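Local coordinates for organophosphorus hydrolase (Pseudomonas pseudoalcaligenes, PDB 4LE6), which probably hydrolyses organophosphate triesters at a two-zinc site, as a dimeric member of the metallo-beta-lactamase superfamily, at residues V117-L122 and Y127-V132; H141-C146 and G292-F297; H302-K305 and Y310-V313. One frame throughout, in Å; residues are numbered along the deposited sequence.

Contact 1 of 3, residues V117-L122 and Y127-V132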
loop_
_atom_site.group_PDB
_atom_site.type_symbol
_atom_site.label_atom_id
_atom_site.label_comp_id
_atom_site.label_asym_id
_atom_site.label_seq_id
_atom_site.Cartn_x
_atom_site.Cartn_y
_atom_site.Cartn_z
ATOM N N VAL A 117 -6.545 17.601 1.563
ATOM C CA VAL A 117 -5.212 17.554 0.950
ATOM C C VAL A 117 -5.214 17.104 -0.513
ATOM O O VAL A 117 -4.163 17.059 -1.146
ATOM C CB VAL A 117 -4.256 16.627 1.786
ATOM C CG1 VAL A 117 -2.795 16.925 1.491
ATOM C CG2 VAL A 117 -4.501 16.824 3.283
ATOM N N VAL A 118 -6.383 16.779 -1.059
ATOM C CA VAL A 118 -6.459 16.328 -2.440
ATOM C C VAL A 118 -5.813 17.306 -3.423
ATOM O O VAL A 118 -5.036 16.884 -4.287
ATOM C CB VAL A 118 -7.916 16.050 -2.892
ATOM C CG1 VAL A 118 -8.022 15.980 -4.414
ATOM C CG2 VAL A 118 -8.408 14.758 -2.283
ATOM N N GLN A 119 -6.137 18.590 -3.334
ATOM C CA GLN A 119 -5.611 19.520 -4.335
ATOM C C GLN A 119 -4.075 19.614 -4.200
ATOM O O GLN A 119 -3.329 19.665 -5.206
ATOM C CB GLN A 119 -6.259 20.901 -4.226
ATOM C CG GLN A 119 -6.002 21.774 -5.463
ATOM C CD GLN A 119 -6.541 23.182 -5.337
ATOM O OE1 GLN A 119 -5.889 24.145 -5.745
ATOM N NE2 GLN A 119 -7.727 23.317 -4.764
ATOM N N THR A 120 -3.609 19.564 -2.957
ATOM C CA THR A 120 -2.170 19.635 -2.668
ATOM C C THR A 120 -1.468 18.432 -3.297
ATOM O O THR A 120 -0.449 18.568 -3.991
ATOM C CB THR A 120 -1.904 19.660 -1.149
ATOM O OG1 THR A 120 -2.492 20.843 -0.591
ATOM C CG2 THR A 120 -0.386 19.637 -0.821
ATOM N N ASN A 121 -2.056 17.257 -3.108
ATOM C CA ASN A 121 -1.510 16.059 -3.720
ATOM C C ASN A 121 -1.660 16.057 -5.235
ATOM O O ASN A 121 -0.825 15.496 -5.946
ATOM C CB ASN A 121 -2.125 14.810 -3.100
ATOM C CG ASN A 121 -1.563 14.530 -1.714
ATOM O OD1 ASN A 121 -0.351 14.641 -1.493
ATOM N ND2 ASN A 121 -2.435 14.219 -0.772
ATOM N N LEU A 122 -2.714 16.688 -5.738
ATOM C CA LEU A 122 -2.884 16.804 -7.176
ATOM C C LEU A 122 -1.688 17.572 -7.728
ATOM O O LEU A 122 -1.070 17.180 -8.727
ATOM C CB LEU A 122 -4.179 17.529 -7.524
ATOM C CG LEU A 122 -4.459 17.632 -9.020
ATOM C CD1 LEU A 122 -5.947 17.373 -9.311
ATOM C CD2 LEU A 122 -4.017 18.997 -9.562
ATOM N N TYR A 127 0.291 17.744 -11.754
ATOM C CA TYR A 127 -0.777 18.423 -12.473
ATOM C C TYR A 127 -1.150 19.713 -11.764
ATOM O O TYR A 127 -0.734 19.939 -10.638
ATOM C CB TYR A 127 -2.003 17.518 -12.571
ATOM C CG TYR A 127 -1.818 16.366 -13.521
ATOM C CD1 TYR A 127 -1.788 16.575 -14.891
ATOM C CD2 TYR A 127 -1.637 15.071 -13.049
ATOM C CE1 TYR A 127 -1.609 15.530 -15.772
ATOM C CE2 TYR A 127 -1.465 14.024 -13.927
ATOM C CZ TYR A 127 -1.454 14.260 -15.283
ATOM O OH TYR A 127 -1.280 13.217 -16.159
ATOM N N GLN A 128 -1.929 20.561 -12.429
ATOM C CA GLN A 128 -2.463 21.750 -11.784
ATOM C C GLN A 128 -3.976 21.718 -11.913
ATOM O O GLN A 128 -4.507 21.167 -12.878
ATOM C CB GLN A 128 -1.862 23.030 -12.391
ATOM C CG GLN A 128 -0.369 23.231 -12.061
ATOM C CD GLN A 128 -0.112 23.634 -10.608
ATOM O OE1 GLN A 128 -0.861 24.425 -10.024
ATOM N NE2 GLN A 128 0.964 23.096 -10.021
ATOM N N PRO A 129 -4.682 22.297 -10.934
ATOM C CA PRO A 129 -6.150 22.245 -10.946
ATOM C C PRO A 129 -6.757 22.920 -12.176
ATOM O O PRO A 129 -7.791 22.471 -12.662
ATOM C CB PRO A 129 -6.551 22.989 -9.669
ATOM C CG PRO A 129 -5.326 23.775 -9.247
ATOM C CD PRO A 129 -4.140 23.055 -9.790
ATOM N N GLU A 130 -6.095 23.949 -12.698
ATOM C CA GLU A 130 -6.561 24.616 -13.911
ATOM C C GLU A 130 -6.646 23.665 -15.104
ATOM O O GLU A 130 -7.330 23.960 -16.078
ATOM C CB GLU A 130 -5.646 25.789 -14.271
ATOM C CG GLU A 130 -5.727 26.951 -13.292
ATOM C CD GLU A 130 -4.962 26.700 -11.991
ATOM O OE1 GLU A 130 -4.146 25.744 -11.911
ATOM O OE2 GLU A 130 -5.182 27.472 -11.037
ATOM N N GLN A 131 -5.952 22.530 -15.029
ATOM C CA GLN A 131 -5.944 21.557 -16.132
ATOM C C GLN A 131 -7.138 20.598 -16.108
ATOM O O GLN A 131 -7.412 19.904 -17.093
ATOM C CB GLN A 131 -4.652 20.727 -16.105
ATOM C CG GLN A 131 -3.371 21.538 -16.352
ATOM C CD GLN A 131 -2.107 20.696 -16.168
ATOM O OE1 GLN A 131 -1.971 19.975 -15.184
ATOM N NE2 GLN A 131 -1.213 20.747 -17.136
ATOM N N VAL A 132 -7.830 20.520 -14.984
ATOM C CA VAL A 132 -8.917 19.568 -14.869
ATOM C C VAL A 132 -10.098 20.101 -15.678
ATOM O O VAL A 132 -10.587 21.190 -15.391
ATOM C CB VAL A 132 -9.296 19.360 -13.400
ATOM C CG1 VAL A 132 -10.553 18.483 -13.277
ATOM C CG2 VAL A 132 -8.130 18.736 -12.655
#
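L122 and Y127 lie 5.9 Å apart between CA atoms and join helix 118-124 to the loop that follows it; Q119 CA, one helical turn earlier, is 7.2 Å from P129 CA. This is a helix-to-strand connection of the metallo-beta-lactamase alpha-beta/beta-alpha sandwich, leading from the helix into strand 134-136. The backbone link is slight: Y127 N gives a weak hydrogen bond to L122 O. Residues 129-131 form a short 3-10 turn, and its entrance is fixed by Q128 N, which donates to Q131 OE1 at 2.8 Å from above the carbonyl plane. With CG anti to the backbone N (chi1 -177°) the L122 side chain reaches across to the loop, and its two methyls then part at CG to different partners. CD2 lies against the backbone of Q128 and, at 3.9 Å, against Y127 CB, while CD1 reaches V132 CG2 at 4.2 Å. L93 of strand 85-95 touches L122, Y127 and V132 alike. The Y127 ring leads away from the helix, its OH hydrogen-bonded to E46. Q119 crosses the proline ring at about a right angle; hydrogen bonds from NE2 to N150 and from K123 to OE1 hold its amide, and Q119 OE1 packs alongside P129 CG at 3.6 Å.

Contact 2 of 3, residues H141-C146 and G292-F297. With ZN (zinc ion), chain K; ZN (zinc ion), chain J.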
loop_
_atom_site.group_PDB
_atom_site.type_symbol
_atom_site.label_atom_id
_atom_site.label_comp_id
_atom_site.label_asym_id
_atom_site.label_seq_id
_atom_site.Cartn_x
_atom_site.Cartn_y
_atom_site.Cartn_z
ATOM N N HIS A 141 -21.938 14.187 -0.678
ATOM C CA HIS A 141 -21.477 14.237 0.691
ATOM C C HIS A 141 -20.273 15.182 0.792
ATOM O O HIS A 141 -19.508 15.309 -0.163
ATOM C CB HIS A 141 -21.096 12.834 1.185
ATOM C CG HIS A 141 -22.225 12.069 1.802
ATOM N ND1 HIS A 141 -22.154 10.709 2.040
ATOM C CD2 HIS A 141 -23.437 12.470 2.255
ATOM C CE1 HIS A 141 -23.277 10.309 2.607
ATOM N NE2 HIS A 141 -24.075 11.356 2.743
ATOM N N PRO A 142 -20.110 15.845 1.952
ATOM C CA PRO A 142 -19.028 16.814 2.169
ATOM C C PRO A 142 -17.654 16.273 1.802
ATOM O O PRO A 142 -16.882 16.985 1.149
ATOM C CB PRO A 142 -19.077 17.066 3.674
ATOM C CG PRO A 142 -20.433 16.668 4.105
ATOM C CD PRO A 142 -20.845 15.561 3.195
ATOM N N ASP A 143 -17.369 15.027 2.185
ATOM C CA ASP A 143 -16.034 14.447 1.965
ATOM C C ASP A 143 -15.752 14.103 0.497
ATOM O O ASP A 143 -14.676 13.584 0.162
ATOM C CB ASP A 143 -15.774 13.229 2.878
ATOM C CG ASP A 143 -16.857 12.151 2.773
ATOM O OD1 ASP A 143 -18.046 12.497 2.855
ATOM O OD2 ASP A 143 -16.523 10.942 2.643
ATOM N N HIS A 144 -16.708 14.426 -0.373
ATOM C CA HIS A 144 -16.566 14.225 -1.813
ATOM C C HIS A 144 -16.719 15.529 -2.580
ATOM O O HIS A 144 -16.086 15.733 -3.631
ATOM C CB HIS A 144 -17.598 13.186 -2.284
ATOM C CG HIS A 144 -17.442 11.870 -1.597
ATOM N ND1 HIS A 144 -16.758 10.816 -2.161
ATOM C CD2 HIS A 144 -17.814 11.462 -0.360
ATOM C CE1 HIS A 144 -16.730 9.808 -1.307
ATOM N NE2 HIS A 144 -17.370 10.171 -0.209
ATOM N N ALA A 145 -17.542 16.425 -2.047
ATOM C CA ALA A 145 -17.949 17.610 -2.797
ATOM C C ALA A 145 -17.384 18.912 -2.246
ATOM O O ALA A 145 -17.248 19.876 -3.006
ATOM C CB ALA A 145 -19.473 17.710 -2.871
ATOM N N CYS A 146 -17.060 18.967 -0.956
ATOM C CA CYS A 146 -16.587 20.233 -0.392
ATOM C C CYS A 146 -15.281 20.713 -1.038
ATOM O O CYS A 146 -14.992 21.906 -1.042
ATOM C CB CYS A 146 -16.377 20.125 1.109
ATOM S SG CYS A 146 -17.901 20.342 2.066
ATOM N N GLY A 292 -11.670 3.054 -4.617
ATOM C CA GLY A 292 -12.661 3.228 -3.567
ATOM C C GLY A 292 -12.349 4.363 -2.618
ATOM O O GLY A 292 -11.314 4.378 -1.932
ATOM N N ALA A 293 -13.292 5.286 -2.520
ATOM C CA ALA A 293 -13.097 6.522 -1.781
ATOM C C ALA A 293 -12.671 6.309 -0.340
ATOM O O ALA A 293 -11.982 7.159 0.245
ATOM C CB ALA A 293 -14.362 7.349 -1.823
ATOM N N HIS A 294 -13.079 5.192 0.257
ATOM C CA HIS A 294 -12.764 4.949 1.672
ATOM C C HIS A 294 -11.998 3.658 1.916
ATOM O O HIS A 294 -11.930 3.155 3.049
ATOM C CB HIS A 294 -14.042 4.999 2.512
ATOM C CG HIS A 294 -14.731 6.325 2.431
ATOM N ND1 HIS A 294 -14.101 7.503 2.770
ATOM C CD2 HIS A 294 -15.969 6.668 2.005
ATOM C CE1 HIS A 294 -14.923 8.514 2.565
ATOM N NE2 HIS A 294 -16.061 8.037 2.092
ATOM N N LEU A 295 -11.377 3.147 0.865
ATOM C CA LEU A 295 -10.485 2.005 0.997
ATOM C C LEU A 295 -9.100 2.565 1.354
ATOM O O LEU A 295 -8.825 3.727 1.067
ATOM C CB LEU A 295 -10.449 1.193 -0.304
ATOM C CG LEU A 295 -11.818 0.651 -0.735
ATOM C CD1 LEU A 295 -11.707 -0.088 -2.063
ATOM C CD2 LEU A 295 -12.421 -0.259 0.330
ATOM N N PRO A 296 -8.252 1.760 2.010
ATOM C CA PRO A 296 -6.913 2.231 2.387
ATOM C C PRO A 296 -6.166 2.745 1.169
ATOM O O PRO A 296 -6.148 2.087 0.130
ATOM C CB PRO A 296 -6.262 0.988 2.979
ATOM C CG PRO A 296 -7.412 0.147 3.451
ATOM C CD PRO A 296 -8.458 0.358 2.408
ATOM N N PHE A 297 -5.638 3.956 1.277
ATOM C CA PHE A 297 -5.044 4.644 0.137
ATOM C C PHE A 297 -3.905 3.789 -0.400
ATOM O O PHE A 297 -3.163 3.204 0.399
ATOM C CB PHE A 297 -4.502 6.007 0.594
ATOM C CG PHE A 297 -3.808 6.743 -0.478
ATOM C CD1 PHE A 297 -4.530 7.504 -1.378
ATOM C CD2 PHE A 297 -2.433 6.641 -0.629
ATOM C CE1 PHE A 297 -3.897 8.161 -2.414
ATOM C CE2 PHE A 297 -1.797 7.298 -1.661
ATOM C CZ PHE A 297 -2.537 8.059 -2.556
HETATM ZN ZN ZN K . -17.594 9.338 1.667
HETATM ZN ZN ZN J . -20.735 9.336 1.469
HETATM O O HOH W 1 -19.029 10.110 2.489
#
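D143, H144 and H294 converge on one zinc ion of the binuclear centre of the metallo-beta-lactamase fold. H141 to H144 belong to the family's HxHxDH motif, which also includes H139; H294 comes from the loop after strand 289-292. The two backbones stay apart, with 8.4 Å between the CA atoms of H144 and A293, and no hydrogen bond spans them, so the evidence for a link is metal coordination plus side-chain packing.

H294 can be followed outward from CB. Its CG is anti to the carbonyl carbon (chi1 -60°), and the side chain packs on T87 and V89 of strand 85-95 as the ring extends toward the short helix 142-145. One face of this ring has A293 CB over its centre. ND1 hydrogen-bonds to the A88 carbonyl oxygen, which fixes the ring's rotation and leaves NE2 for the metal. CE1 meets D143 OD2 edge-on at 2.9 Å, the carboxylate and ring planes being only 22° apart. CD2, the other carbon flanking NE2, also lies near the zinc. At the tip, NE2 binds the zinc at 2.1 Å.

H144 arrives from the opposite direction, its ring plane at 88° to that of H294. H144 NE2 binds the same ion, D104 holds its ND1, and its CE1 edge packs on A293 CB at 3.5 Å. D143 binds through OD2 at 2.2 Å, and D247 completes this site while also binding the second zinc. H141, with H139 and H226, serves that second ion. Water 1 bridges the pair, its oxygen 2.1 Å from the zinc bound by H141 ND1.

Contact 3 of 3, residues H302-K305 and Y310-V313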
loop_
_atom_site.group_PDB
_atom_site.type_symbol
_atom_site.label_atom_id
_atom_site.label_comp_id
_atom_site.label_asym_id
_atom_site.label_seq_id
_atom_site.Cartn_x
_atom_site.Cartn_y
_atom_site.Cartn_z
ATOM N N HIS A 302 -8.404 -5.196 -6.474
ATOM C CA HIS A 302 -9.432 -6.062 -7.031
ATOM C C HIS A 302 -10.242 -6.664 -5.914
ATOM O O HIS A 302 -9.805 -6.708 -4.760
ATOM C CB HIS A 302 -8.830 -7.215 -7.831
ATOM C CG HIS A 302 -8.089 -6.788 -9.054
ATOM N ND1 HIS A 302 -6.774 -6.378 -9.020
ATOM C CD2 HIS A 302 -8.473 -6.711 -10.349
ATOM C CE1 HIS A 302 -6.379 -6.072 -10.243
ATOM N NE2 HIS A 302 -7.394 -6.261 -11.068
ATOM N N VAL A 303 -11.429 -7.129 -6.280
ATOM C CA VAL A 303 -12.313 -7.847 -5.375
ATOM C C VAL A 303 -12.289 -9.324 -5.729
ATOM O O VAL A 303 -12.467 -9.684 -6.893
ATOM C CB VAL A 303 -13.771 -7.369 -5.537
ATOM C CG1 VAL A 303 -14.677 -8.077 -4.530
ATOM C CG2 VAL A 303 -13.852 -5.881 -5.362
ATOM N N ARG A 304 -12.107 -10.165 -4.714
ATOM C CA ARG A 304 -12.099 -11.606 -4.880
ATOM C C ARG A 304 -13.292 -12.180 -4.138
ATOM O O ARG A 304 -13.614 -11.755 -3.023
ATOM C CB ARG A 304 -10.809 -12.192 -4.301
ATOM C CG ARG A 304 -10.722 -13.714 -4.319
ATOM C CD ARG A 304 -9.366 -14.212 -3.770
ATOM N NE ARG A 304 -9.301 -14.126 -2.310
ATOM C CZ ARG A 304 -8.334 -13.538 -1.604
ATOM N NH1 ARG A 304 -7.290 -12.971 -2.183
ATOM N NH2 ARG A 304 -8.420 -13.533 -0.286
ATOM N N LYS A 305 -13.949 -13.153 -4.756
ATOM C CA LYS A 305 -15.045 -13.826 -4.099
ATOM C C LYS A 305 -14.489 -14.904 -3.169
ATOM O O LYS A 305 -13.608 -15.665 -3.548
ATOM C CB LYS A 305 -15.988 -14.453 -5.121
ATOM C CG LYS A 305 -17.265 -14.974 -4.486
ATOM C CD LYS A 305 -18.155 -15.704 -5.476
ATOM C CE LYS A 305 -19.419 -16.189 -4.799
ATOM N NZ LYS A 305 -19.105 -17.152 -3.703
ATOM N N TYR A 310 -16.541 -11.518 0.441
ATOM C CA TYR A 310 -15.514 -11.122 -0.516
ATOM C C TYR A 310 -14.230 -10.744 0.204
ATOM O O TYR A 310 -14.201 -10.685 1.429
ATOM C CB TYR A 310 -16.003 -9.927 -1.358
ATOM C CG TYR A 310 -17.240 -10.260 -2.170
ATOM C CD1 TYR A 310 -18.509 -10.161 -1.610
ATOM C CD2 TYR A 310 -17.138 -10.705 -3.480
ATOM C CE1 TYR A 310 -19.653 -10.495 -2.345
ATOM C CE2 TYR A 310 -18.282 -11.045 -4.218
ATOM C CZ TYR A 310 -19.527 -10.942 -3.636
ATOM O OH TYR A 310 -20.658 -11.266 -4.345
ATOM N N ALA A 311 -13.177 -10.495 -0.570
ATOM C CA ALA A 311 -11.917 -9.997 -0.036
ATOM C C ALA A 311 -11.400 -8.899 -0.958
ATOM O O ALA A 311 -11.638 -8.934 -2.167
ATOM C CB ALA A 311 -10.898 -11.116 0.083
ATOM N N TRP A 312 -10.707 -7.928 -0.372
ATOM C CA TRP A 312 -10.076 -6.827 -1.099
ATOM C C TRP A 312 -8.610 -7.173 -1.300
ATOM O O TRP A 312 -7.959 -7.611 -0.360
ATOM C CB TRP A 312 -10.180 -5.566 -0.254
ATOM C CG TRP A 312 -9.460 -4.365 -0.782
ATOM C CD1 TRP A 312 -8.474 -3.654 -0.153
ATOM C CD2 TRP A 312 -9.702 -3.694 -2.029
ATOM N NE1 TRP A 312 -8.073 -2.595 -0.951
ATOM C CE2 TRP A 312 -8.812 -2.604 -2.102
ATOM C CE3 TRP A 312 -10.576 -3.919 -3.097
ATOM C CZ2 TRP A 312 -8.775 -1.741 -3.199
ATOM C CZ3 TRP A 312 -10.531 -3.053 -4.192
ATOM C CH2 TRP A 312 -9.642 -1.986 -4.226
ATOM N N VAL A 313 -8.113 -7.010 -2.522
ATOM C CA VAL A 313 -6.718 -7.268 -2.834
ATOM C C VAL A 313 -6.112 -5.980 -3.363
ATOM O O VAL A 313 -6.375 -5.586 -4.505
ATOM C CB VAL A 313 -6.547 -8.402 -3.857
ATOM C CG1 VAL A 313 -5.055 -8.652 -4.127
ATOM C CG2 VAL A 313 -7.192 -9.675 -3.334
HETATM O O HOH W 2 -5.150 -6.032 -6.829
#
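Y310 pairs with K305 at the turn end of an antiparallel beta hairpin, strands 300-305 and 310-314, at the edge of one sheet of the sandwich. The short segments run at 150° to each other, 4.6 Å apart at closest approach. K305 and Y310 form a non-hydrogen-bonded pair. The tyrosine ring lies on the V303 side of the sheet, where its CD2 touches V303 CG1 at 3.8 Å and helix 269-286 packs against it.

A311 is the hydrogen-bonded partner of R304: R304 N donates to A311 O with an N-H...O angle of 174°, and A311 N returns a bond to R304 O, both in the carbonyl planes. A bend at chi3 (76°) brings the R304 guanidinium over A311, so that one face rests on the methyl, 3.5 Å from NH2 to CB. E306 forms a salt bridge with its NE, while NH1 bonds to the carbonyl of R76 of the second subunit.

W312 faces V303 without backbone bonds; its CE3 lies 3.3 Å from H302 O. V313 closes the ladder with H302 through two backbone bonds. A water joins the same pair, donating to V313 O and lying in the H302 ring plane, 2.7 Å from ND1.

How the contacts relate
Following the chain from its N terminus, contact 1 closes a short loop between helix 118-124 and the approach to strand 134-136, in the first sheet's half of the sandwich. Contact 2 opens only afterwards, at H141, and its much longer loop ends at G292-F297, bringing the two halves together at the zinc centre. Contact 3 then forms the local hairpin at the edge of the second sheet. The three follow in series, none enclosing or crossing another. Contacts 1 and 3, with centres about 30 Å apart, lie on opposite sides of the chain's centre, and both meet the second subunit. Contacts 2 and 3 touch directly: L295 CD1 packs 3.5 Å from W312 CH2.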